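Local coordinates for protein putative metal-dependent phosphoesterase (Bifidobacterium adolescentis, PDB 3O0F) that hydrolyses phosphoesters with a trinuclear metal centre of the PHP family, and binds adenosine monophosphate beside its metal ions, at residues A[251-263]-A[273-287]. Numbering follows the deposited sequence.
Sequences RHDLLVTGGSDWH and ENLTDDDTVREILCR. With FE (Fe (III) ion), chain E; ZN (zinc ion), chain C; EDO (1,2-ethanediol), chain G.
Strand 255-258, carrying Leu255, meets helix 278-287 with Thr280 opposite; their axes pass 8.6 Å apart at 114°, while Gly258 and Gly259 run close beside Leu275 and Asn274. Leu255 has CG anti to its carbonyl carbon (chi1 -55°) and drops both methyls onto the helix: CD2 lies 3.6 Å from Glu283 CG, and CD1 packs 3.9 Å from Ile284 CG1. CD1 also sits over the guanidinium face of Arg287. Glu283 OE2 lies in the plane of that guanidinium and accepts from Arg287 NE, on its anti lone pair, at 2.8 Å, and more loosely from NH2; Asp228 holds NH1 from outside. The Thr280 methyl CG2 rests against Leu255 CB and Val256 O, while a water joins Thr280 OG1 to Val256 N. Another water links Val256 O to Asp277 N, just ahead of the helix, where Asp277 OD1 caps Thr280 N at 2.8 Å. Thr276 OG1 donates to Gly258 O at 2.8 Å, in the carbonyl plane on a lone pair. Gly258 CA approaches Leu275 O to 3.5 Å, leaving little room for a side chain. Strand 255-258 borders the sheet, and past it Asp261 OD1 binds iron at 2.3 Å and His263 NE2 binds zinc. Waters thus satisfy the Val256 backbone, whereas Asn274 O and Leu275 O, buried without hydrogen-bond partners, rest on the glycines through CA-H...O contacts.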
loop_
_atom_site.group_PDB
_atom_site.type_symbol
_atom_site.label_atom_id
_atom_site.label_comp_id
_atom_site.label_asym_id
_atom_site.label_seq_id
_atom_site.Cartn_x
_atom_site.Cartn_y
_atom_site.Cartn_z
ATOM N N ARG A 251 -7.670 5.992 22.834
ATOM C CA ARG A 251 -9.050 5.926 23.324
ATOM C C ARG A 251 -9.753 4.613 22.986
ATOM O O ARG A 251 -10.623 4.194 23.715
ATOM C CB ARG A 251 -9.899 7.107 22.786
ATOM C CG ARG A 251 -11.228 7.365 23.544
ATOM N N HIS A 252 -9.387 3.984 21.879
ATOM C CA HIS A 252 -10.040 2.759 21.418
ATOM C C HIS A 252 -9.107 1.553 21.436
ATOM O O HIS A 252 -9.410 0.525 20.861
ATOM C CB HIS A 252 -10.564 2.954 19.997
ATOM C CG HIS A 252 -11.699 3.914 19.921
ATOM N ND1 HIS A 252 -12.983 3.547 20.266
ATOM C CD2 HIS A 252 -11.749 5.234 19.594
ATOM C CE1 HIS A 252 -13.784 4.595 20.127
ATOM N NE2 HIS A 252 -13.069 5.619 19.691
ATOM N N ASP A 253 -7.972 1.682 22.079
ATOM C CA ASP A 253 -7.046 0.593 22.152
ATOM C C ASP A 253 -6.616 0.032 20.789
ATOM O O ASP A 253 -6.522 -1.179 20.644
ATOM C CB ASP A 253 -7.704 -0.523 22.971
ATOM C CG ASP A 253 -6.762 -1.134 23.947
ATOM O OD1 ASP A 253 -6.447 -0.448 24.957
ATOM O OD2 ASP A 253 -6.360 -2.295 23.706
ATOM N N LEU A 254 -6.383 0.899 19.801
ATOM C CA LEU A 254 -5.957 0.463 18.506
ATOM C C LEU A 254 -4.447 0.280 18.481
ATOM O O LEU A 254 -3.707 0.926 19.193
ATOM C CB LEU A 254 -6.383 1.456 17.420
ATOM C CG LEU A 254 -7.871 1.798 17.331
ATOM C CD1 LEU A 254 -8.131 2.799 16.217
ATOM C CD2 LEU A 254 -8.755 0.533 17.190
ATOM N N LEU A 255 -3.994 -0.566 17.585
ATOM C CA LEU A 255 -2.587 -0.659 17.249
ATOM C C LEU A 255 -2.085 0.587 16.490
ATOM O O LEU A 255 -2.812 1.193 15.701
ATOM C CB LEU A 255 -2.343 -1.890 16.354
ATOM C CG LEU A 255 -2.843 -3.204 16.932
ATOM C CD1 LEU A 255 -2.755 -4.266 15.837
ATOM C CD2 LEU A 255 -2.044 -3.507 18.245
ATOM N N VAL A 256 -0.829 0.958 16.749
ATOM C CA VAL A 256 -0.212 2.103 16.097
ATOM C C VAL A 256 0.973 1.573 15.302
ATOM O O VAL A 256 1.854 0.918 15.880
ATOM C CB VAL A 256 0.241 3.132 17.135
ATOM C CG1 VAL A 256 1.068 4.260 16.463
ATOM C CG2 VAL A 256 -0.970 3.666 17.886
ATOM N N THR A 257 0.975 1.842 14.001
ATOM C CA THR A 257 2.001 1.352 13.096
ATOM C C THR A 257 2.778 2.492 12.418
ATOM O O THR A 257 2.441 3.675 12.529
ATOM C CB THR A 257 1.411 0.364 12.043
ATOM O OG1 THR A 257 0.675 1.060 11.018
ATOM C CG2 THR A 257 0.497 -0.685 12.701
ATOM N N GLY A 258 3.889 2.108 11.808
ATOM C CA GLY A 258 4.704 2.980 11.009
ATOM C C GLY A 258 5.299 2.162 9.859
ATOM O O GLY A 258 5.452 0.933 9.933
ATOM N N GLY A 259 5.640 2.848 8.784
ATOM C CA GLY A 259 6.280 2.219 7.657
ATOM C C GLY A 259 6.776 3.281 6.695
ATOM O O GLY A 259 6.399 4.436 6.810
ATOM N N SER A 260 7.612 2.879 5.744
ATOM C CA SER A 260 8.274 3.820 4.843
ATOM C C SER A 260 7.452 4.159 3.617
ATOM O O SER A 260 7.625 5.232 3.067
ATOM C CB SER A 260 9.593 3.263 4.372
ATOM O OG SER A 260 9.399 2.042 3.671
ATOM N N ASP A 261 6.554 3.265 3.198
ATOM C CA ASP A 261 5.952 3.343 1.880
ATOM C C ASP A 261 7.048 3.307 0.800
ATOM O O ASP A 261 6.955 3.980 -0.204
ATOM C CB ASP A 261 5.140 4.623 1.733
ATOM C CG ASP A 261 3.801 4.381 1.145
ATOM O OD1 ASP A 261 3.669 3.391 0.401
ATOM O OD2 ASP A 261 2.885 5.146 1.467
ATOM N N TRP A 262 8.087 2.509 1.036
ATOM C CA TRP A 262 9.121 2.317 0.066
ATOM C C TRP A 262 8.570 1.747 -1.223
ATOM O O TRP A 262 7.768 0.800 -1.223
ATOM C CB TRP A 262 10.144 1.359 0.647
ATOM C CG TRP A 262 11.349 1.017 -0.144
ATOM C CD1 TRP A 262 12.474 1.752 -0.266
ATOM C CD2 TRP A 262 11.610 -0.240 -0.780
ATOM N NE1 TRP A 262 13.423 1.050 -0.982
ATOM C CE2 TRP A 262 12.928 -0.198 -1.257
ATOM C CE3 TRP A 262 10.851 -1.410 -0.975
ATOM C CZ2 TRP A 262 13.484 -1.242 -1.966
ATOM C CZ3 TRP A 262 11.420 -2.469 -1.656
ATOM C CH2 TRP A 262 12.732 -2.372 -2.147
ATOM N N HIS A 263 9.035 2.331 -2.317
ATOM C CA HIS A 263 8.762 1.841 -3.650
ATOM C C HIS A 263 10.082 1.733 -4.416
ATOM O O HIS A 263 10.105 1.822 -5.646
ATOM C CB HIS A 263 7.845 2.829 -4.382
ATOM C CG HIS A 263 6.430 2.867 -3.891
ATOM N ND1 HIS A 263 6.063 3.301 -2.638
ATOM C CD2 HIS A 263 5.276 2.581 -4.534
ATOM C CE1 HIS A 263 4.751 3.264 -2.521
ATOM N NE2 HIS A 263 4.251 2.832 -3.661
ATOM N N GLU A 273 12.583 4.156 6.931
ATOM C CA GLU A 273 12.543 5.537 7.459
ATOM C C GLU A 273 11.505 5.734 8.562
ATOM O O GLU A 273 11.589 6.690 9.309
ATOM C CB GLU A 273 12.263 6.561 6.346
ATOM C CG GLU A 273 10.832 6.624 5.849
ATOM C CD GLU A 273 10.620 7.623 4.670
ATOM O OE1 GLU A 273 11.619 8.085 4.059
ATOM O OE2 GLU A 273 9.442 7.891 4.319
ATOM N N ASN A 274 10.476 4.889 8.597
ATOM C CA ASN A 274 9.547 4.841 9.735
ATOM C C ASN A 274 9.234 3.389 10.005
ATOM O O ASN A 274 9.272 2.530 9.084
ATOM C CB ASN A 274 8.218 5.620 9.469
ATOM C CG ASN A 274 8.355 7.110 9.674
ATOM O OD1 ASN A 274 8.198 7.906 8.716
ATOM N ND2 ASN A 274 8.641 7.519 10.918
ATOM N N LEU A 275 8.915 3.111 11.262
ATOM C CA LEU A 275 8.923 1.737 11.747
ATOM C C LEU A 275 7.741 1.430 12.700
ATOM O O LEU A 275 7.192 2.338 13.340
ATOM C CB LEU A 275 10.243 1.470 12.464
ATOM C CG LEU A 275 11.538 1.478 11.618
ATOM C CD1 LEU A 275 12.782 1.431 12.517
ATOM C CD2 LEU A 275 11.584 0.349 10.575
ATOM N N THR A 276 7.414 0.133 12.806
ATOM C CA THR A 276 6.469 -0.376 13.785
ATOM C C THR A 276 7.256 -1.078 14.876
ATOM O O THR A 276 8.168 -1.839 14.568
ATOM C CB THR A 276 5.469 -1.361 13.133
ATOM O OG1 THR A 276 4.805 -0.704 12.064
ATOM C CG2 THR A 276 4.417 -1.814 14.132
ATOM N N ASP A 277 6.947 -0.815 16.151
ATOM C CA ASP A 277 7.702 -1.470 17.220
ATOM C C ASP A 277 7.373 -2.969 17.275
ATOM O O ASP A 277 6.334 -3.391 16.773
ATOM C CB ASP A 277 7.579 -0.810 18.575
ATOM C CG ASP A 277 6.166 -0.774 19.132
ATOM O OD1 ASP A 277 5.377 -1.731 18.978
ATOM O OD2 ASP A 277 5.873 0.231 19.812
ATOM N N ASP A 278 8.328 -3.719 17.800
ATOM C CA ASP A 278 8.241 -5.162 18.011
ATOM C C ASP A 278 6.991 -5.606 18.736
ATOM O O ASP A 278 6.360 -6.576 18.335
ATOM C CB ASP A 278 9.473 -5.659 18.799
ATOM C CG ASP A 278 10.750 -5.640 17.961
ATOM O OD1 ASP A 278 10.701 -5.183 16.800
ATOM O OD2 ASP A 278 11.815 -6.065 18.463
ATOM N N ASP A 279 6.593 -4.898 19.775
ATOM C CA ASP A 279 5.364 -5.278 20.476
ATOM C C ASP A 279 4.141 -5.226 19.608
ATOM O O ASP A 279 3.288 -6.101 19.716
ATOM C CB ASP A 279 5.119 -4.420 21.723
ATOM C CG ASP A 279 6.176 -4.672 22.808
ATOM O OD1 ASP A 279 6.892 -5.695 22.706
ATOM O OD2 ASP A 279 6.307 -3.833 23.734
ATOM N N THR A 280 4.034 -4.204 18.774
ATOM C CA THR A 280 2.867 -4.038 17.932
ATOM C C THR A 280 2.885 -5.113 16.848
ATOM O O THR A 280 1.843 -5.684 16.545
ATOM C CB THR A 280 2.794 -2.620 17.302
ATOM O OG1 THR A 280 2.706 -1.648 18.342
ATOM C CG2 THR A 280 1.581 -2.492 16.400
ATOM N N VAL A 281 4.060 -5.452 16.325
ATOM C CA VAL A 281 4.142 -6.561 15.306
ATOM C C VAL A 281 3.767 -7.874 15.943
ATOM O O VAL A 281 2.987 -8.640 15.392
ATOM C CB VAL A 281 5.507 -6.649 14.645
ATOM C CG1 VAL A 281 5.624 -7.838 13.735
ATOM C CG2 VAL A 281 5.808 -5.367 13.861
ATOM N N ARG A 282 4.266 -8.128 17.150
ATOM C CA ARG A 282 3.824 -9.315 17.920
ATOM C C ARG A 282 2.342 -9.458 17.947
ATOM O O ARG A 282 1.775 -10.528 17.666
ATOM C CB ARG A 282 4.331 -9.261 19.367
ATOM C CG ARG A 282 5.326 -10.252 19.671
ATOM C CD ARG A 282 5.675 -10.278 21.149
ATOM N NE ARG A 282 7.091 -10.507 21.222
ATOM C CZ ARG A 282 8.028 -9.577 21.402
ATOM N NH1 ARG A 282 7.728 -8.305 21.648
ATOM N NH2 ARG A 282 9.295 -9.960 21.398
ATOM N N GLU A 283 1.696 -8.371 18.278
ATOM C CA GLU A 283 0.256 -8.344 18.373
ATOM C C GLU A 283 -0.410 -8.553 17.013
ATOM O O GLU A 283 -1.419 -9.240 16.927
ATOM C CB GLU A 283 -0.197 -7.058 19.073
ATOM C CG GLU A 283 -1.701 -6.950 19.405
ATOM C CD GLU A 283 -2.304 -8.118 20.222
ATOM O OE1 GLU A 283 -1.593 -8.822 20.983
ATOM O OE2 GLU A 283 -3.541 -8.315 20.103
ATOM N N ILE A 284 0.148 -8.016 15.939
ATOM C CA ILE A 284 -0.421 -8.281 14.624
ATOM C C ILE A 284 -0.398 -9.787 14.310
ATOM O O ILE A 284 -1.357 -10.371 13.735
ATOM C CB ILE A 284 0.311 -7.484 13.527
ATOM C CG1 ILE A 284 0.071 -5.972 13.708
ATOM C CG2 ILE A 284 -0.160 -7.938 12.096
ATOM C CD1 ILE A 284 0.890 -5.071 12.757
ATOM N N LEU A 285 0.739 -10.399 14.626
ATOM C CA LEU A 285 0.982 -11.809 14.332
ATOM C C LEU A 285 0.043 -12.704 15.118
ATOM O O LEU A 285 -0.491 -13.724 14.602
ATOM C CB LEU A 285 2.436 -12.165 14.639
ATOM C CG LEU A 285 3.466 -11.766 13.563
ATOM C CD1 LEU A 285 4.872 -11.872 14.111
ATOM C CD2 LEU A 285 3.349 -12.608 12.302
ATOM N N CYS A 286 -0.150 -12.324 16.381
ATOM C CA CYS A 286 -1.055 -13.039 17.291
ATOM C C CYS A 286 -2.513 -12.912 16.909
ATOM O O CYS A 286 -3.255 -13.879 17.042
ATOM C CB CYS A 286 -0.838 -12.615 18.745
ATOM S SG CYS A 286 0.778 -13.104 19.385
ATOM N N ARG A 287 -2.931 -11.760 16.390
ATOM C CA ARG A 287 -4.281 -11.613 15.931
ATOM C C ARG A 287 -4.568 -12.251 14.602
ATOM O O ARG A 287 -5.701 -12.640 14.382
ATOM C CB ARG A 287 -4.673 -10.146 15.761
ATOM C CG ARG A 287 -4.766 -9.462 17.012
ATOM C CD ARG A 287 -5.411 -8.143 16.812
ATOM N NE ARG A 287 -5.166 -7.380 17.991
ATOM C CZ ARG A 287 -5.679 -6.200 18.261
ATOM N NH1 ARG A 287 -6.519 -5.590 17.415
ATOM N NH2 ARG A 287 -5.332 -5.656 19.410
HETATM FE FE FE E . 1.681 2.286 0.197
HETATM ZN ZN ZN C . 2.338 2.176 -4.154
HETATM C C1 EDO G . 16.568 1.908 0.483
HETATM O O1 EDO G . 15.559 2.972 0.449
HETATM C C2 EDO G . 17.254 1.644 -0.857
HETATM O O2 EDO G . 16.412 0.903 -1.782
HETATM O O HOH W 1 -7.421 -3.118 17.955
HETATM O O HOH W 2 0.501 -0.354 18.887
HETATM O O HOH W 3 4.555 1.040 16.527
HETATM O O HOH W 4 0.729 4.018 0.852
#